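Local coordinates for protein sialyltransferase 0160 (Photobacterium damselae, PDB 4R84) that probably transfers sialic acid from its CMP-activated donor to galactoside acceptors, as a glycosyltransferase of the GT-B structural group, at residues A[137-142]-A[330-335]. Numbering follows the deposited sequence. Where two conformers were deposited one is given.
Sequences HIIQAK and DSQQTL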
ATOM      1  N   HIS A 137      -3.361   5.249   1.492  1.00 21.54           N
ATOM      2  CA  HIS A 137      -3.326   5.397   2.941  1.00 23.84           C
ATOM      3  C   HIS A 137      -2.864   6.801   3.344  1.00 21.82           C
ATOM      4  O   HIS A 137      -3.429   7.412   4.270  1.00 19.81           O
ATOM      5  CB  HIS A 137      -2.410   4.353   3.572  1.00 20.32           C
ATOM      6  CG  HIS A 137      -2.265   4.524   5.052  1.00 24.11           C
ATOM      7  ND1 HIS A 137      -3.194   4.040   5.947  1.00 25.01           N
ATOM      8  CD2 HIS A 137      -1.335   5.181   5.788  1.00 22.10           C
ATOM      9  CE1 HIS A 137      -2.823   4.361   7.177  1.00 28.93           C
ATOM     10  NE2 HIS A 137      -1.698   5.053   7.105  1.00 26.27           N
ATOM     11  N   ILE A 138      -1.846   7.308   2.648  1.00 17.94           N
ATOM     12  CA  ILE A 138      -1.310   8.649   2.903  1.00 19.05           C
ATOM     13  C   ILE A 138      -2.378   9.713   2.682  1.00 23.42           C
ATOM     14  O   ILE A 138      -2.517  10.654   3.469  1.00 19.28           O
ATOM     15  CB  ILE A 138      -0.077   8.932   2.004  1.00 14.24           C
ATOM     16  CG1 ILE A 138       1.131   8.154   2.531  1.00 17.10           C
ATOM     17  CG2 ILE A 138       0.245  10.422   1.951  1.00 19.12           C
ATOM     18  CD1 ILE A 138       2.396   8.218   1.658  1.00 18.85           C
ATOM     19  N   ILE A 139      -3.146   9.567   1.613  1.00 19.04           N
ATOM     20  CA  ILE A 139      -4.169  10.557   1.318  1.00 20.50           C
ATOM     21  C   ILE A 139      -5.225  10.576   2.425  1.00 23.83           C
ATOM     22  O   ILE A 139      -5.655  11.655   2.857  1.00 25.75           O
ATOM     23  CB  ILE A 139      -4.792  10.290  -0.056  1.00 20.31           C
ATOM     24  CG1 ILE A 139      -3.754  10.597  -1.131  1.00 17.45           C
ATOM     25  CG2 ILE A 139      -6.031  11.170  -0.273  1.00 23.88           C
ATOM     26  CD1 ILE A 139      -4.134  10.031  -2.508  1.00 17.50           C
ATOM     27  N   GLN A 140      -5.599   9.397   2.915  1.00 21.83           N
ATOM     28  CA  GLN A 140      -6.518   9.304   4.049  1.00 22.48           C
ATOM     29  C   GLN A 140      -5.880   9.892   5.305  1.00 26.02           C
ATOM     30  O   GLN A 140      -6.515  10.631   6.056  1.00 24.67           O
ATOM     31  CB  GLN A 140      -6.903   7.855   4.342  1.00 24.75           C
ATOM     32  CG  GLN A 140      -7.644   7.108   3.213  1.00 29.73           C
ATOM     33  CD  GLN A 140      -7.617   5.589   3.422  1.00 36.72           C
ATOM     34  OE1 GLN A 140      -6.805   5.074   4.190  1.00 39.66           O
ATOM     35  NE2 GLN A 140      -8.496   4.872   2.731  1.00 37.38           N
ATOM     36  N   ALA A 141      -4.624   9.533   5.533  1.00 19.15           N
ATOM     37  CA  ALA A 141      -3.935   9.892   6.779  1.00 19.05           C
ATOM     38  C   ALA A 141      -3.625  11.379   6.909  1.00 24.07           C
ATOM     39  O   ALA A 141      -3.505  11.892   8.033  1.00 22.14           O
ATOM     40  CB  ALA A 141      -2.643   9.067   6.916  1.00 19.82           C
ATOM     41  N   LYS A 142      -3.458  12.069   5.783  1.00 20.45           N
ATOM     42  CA  LYS A 142      -3.239  13.508   5.814  1.00 21.51           C
ATOM     43  C   LYS A 142      -4.457  14.196   6.428  1.00 25.36           C
ATOM     44  O   LYS A 142      -4.330  15.199   7.139  1.00 27.46           O
ATOM     45  CB  LYS A 142      -2.957  14.060   4.411  1.00 28.29           C
ATOM     46  CG  LYS A 142      -2.999  15.587   4.347  1.00 26.55           C
ATOM     47  CD  LYS A 142      -1.919  16.220   5.200  1.00 28.20           C
ATOM     48  CE  LYS A 142      -2.161  17.719   5.381  1.00 39.79           C
ATOM     49  NZ  LYS A 142      -2.512  18.445   4.127  1.00 42.22           N
ATOM     50  N   ASP A 330     -14.031  13.023  -3.878  1.00 26.81           N
ATOM     51  CA  ASP A 330     -13.695  13.336  -5.263  1.00 28.36           C
ATOM     52  C   ASP A 330     -12.341  14.046  -5.399  1.00 26.26           C
ATOM     53  O   ASP A 330     -11.530  13.692  -6.273  1.00 30.76           O
ATOM     54  CB  ASP A 330     -14.789  14.198  -5.893  1.00 30.85           C
ATOM     55  CG  ASP A 330     -16.075  13.424  -6.142  1.00 46.09           C
ATOM     56  OD1 ASP A 330     -16.012  12.178  -6.246  1.00 48.54           O
ATOM     57  OD2 ASP A 330     -17.147  14.063  -6.230  1.00 40.49           O
ATOM     58  N   SER A 331     -12.090  15.017  -4.524  0.54 26.10           N
ATOM     59  CA  SER A 331     -10.849  15.787  -4.565  0.54 21.99           C
ATOM     60  C   SER A 331      -9.648  14.894  -4.247  0.54 27.38           C
ATOM     61  O   SER A 331      -8.582  15.027  -4.853  0.54 28.20           O
ATOM     62  CB  SER A 331     -10.911  16.978  -3.593  0.54 29.95           C
ATOM     63  OG  SER A 331     -11.074  16.562  -2.243  0.54 26.83           O
ATOM     64  N   GLN A 332      -9.832  13.985  -3.296  1.00 23.02           N
ATOM     65  CA  GLN A 332      -8.805  13.019  -2.942  1.00 24.07           C
ATOM     66  C   GLN A 332      -8.505  12.058  -4.105  1.00 24.25           C
ATOM     67  O   GLN A 332      -7.340  11.712  -4.352  1.00 22.62           O
ATOM     68  CB  GLN A 332      -9.229  12.225  -1.714  1.00 24.21           C
ATOM     69  CG  GLN A 332      -9.169  13.025  -0.424  1.00 26.08           C
ATOM     70  CD  GLN A 332      -9.697  12.234   0.742  1.00 28.88           C
ATOM     71  OE1 GLN A 332     -10.639  11.458   0.599  1.00 28.42           O
ATOM     72  NE2 GLN A 332      -9.070  12.392   1.897  1.00 30.06           N
ATOM     73  N   GLN A 333      -9.556  11.645  -4.808  1.00 25.02           N
ATOM     74  CA  GLN A 333      -9.400  10.773  -5.979  1.00 23.62           C
ATOM     75  C   GLN A 333      -8.593  11.496  -7.057  1.00 22.12           C
ATOM     76  O   GLN A 333      -7.690  10.913  -7.674  1.00 23.84           O
ATOM     77  CB  GLN A 333     -10.762  10.330  -6.534  1.00 23.10           C
ATOM     78  CG  GLN A 333     -11.523   9.375  -5.631  1.00 26.35           C
ATOM     79  CD  GLN A 333     -12.813   8.867  -6.273  1.00 31.92           C
ATOM     80  OE1 GLN A 333     -13.000   8.969  -7.484  1.00 28.58           O
ATOM     81  NE2 GLN A 333     -13.717   8.346  -5.451  1.00 36.02           N
ATOM     82  N   THR A 334      -8.910  12.775  -7.269  1.00 22.62           N
ATOM     83  CA  THR A 334      -8.199  13.584  -8.250  1.00 27.15           C
ATOM     84  C   THR A 334      -6.712  13.683  -7.930  1.00 29.52           C
ATOM     85  O   THR A 334      -5.871  13.652  -8.833  1.00 23.67           O
ATOM     86  CB  THR A 334      -8.792  15.005  -8.328  1.00 29.52           C
ATOM     87  OG1 THR A 334     -10.147  14.922  -8.790  1.00 31.17           O
ATOM     88  CG2 THR A 334      -7.999  15.870  -9.291  1.00 31.82           C
ATOM     89  N   LEU A 335      -6.392  13.813  -6.646  1.00 27.31           N
ATOM     90  CA  LEU A 335      -4.997  13.876  -6.205  1.00 25.94           C
ATOM     91  C   LEU A 335      -4.250  12.560  -6.472  1.00 22.50           C
ATOM     92  O   LEU A 335      -3.116  12.571  -6.958  1.00 22.88           O
ATOM     93  CB  LEU A 335      -4.919  14.237  -4.719  1.00 22.81           C
ATOM     94  CG  LEU A 335      -3.521  14.295  -4.091  1.00 24.42           C
ATOM     95  CD1 LEU A 335      -2.552  15.150  -4.898  1.00 29.22           C
ATOM     96  CD2 LEU A 335      -3.615  14.791  -2.659  1.00 24.65           C
TER
HETATM   97  O   HOH W   1      -6.398  14.106   2.008  1.00 32.13           O
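Ile139 meets Gln332 and Leu335 where two helices of this GT-B glycosyltransferase meet at a steep angle: 129-144, which follows strand 106-125 in one of the two Rossmann-like domains of the fold, and the N-terminal turns of 330-340. The apolar part is small and centred on Ile139. Its CG2 methyl lies against the aliphatic stem of Gln332, 3.6 Å from CG and 3.7 Å from CB, the two side chains lying alongside one another and pointing opposite ways. With chi1 at -69°, CG2 stands anti to the backbone N while CG1 swings beside it; that second branch, at CG1, comes no nearer than 4.5 Å to Leu335 CD2, a loose contact. Leu167 touches both Leu335 and Ile138, so it links the two helices.

The polar part runs through water. Beyond CG the Gln332 chain is extended, and its amide end splits its duties: OE1 accepts from the backbone N of Ser329, just ahead of the helix, which helps fix the amide's rotation. NE2 lies 3.6 Å from Ile139 O, and a water bridges the two, donating to Ile139 O at 2.7 Å and accepting from Gln332 NE2 at 3.2 Å.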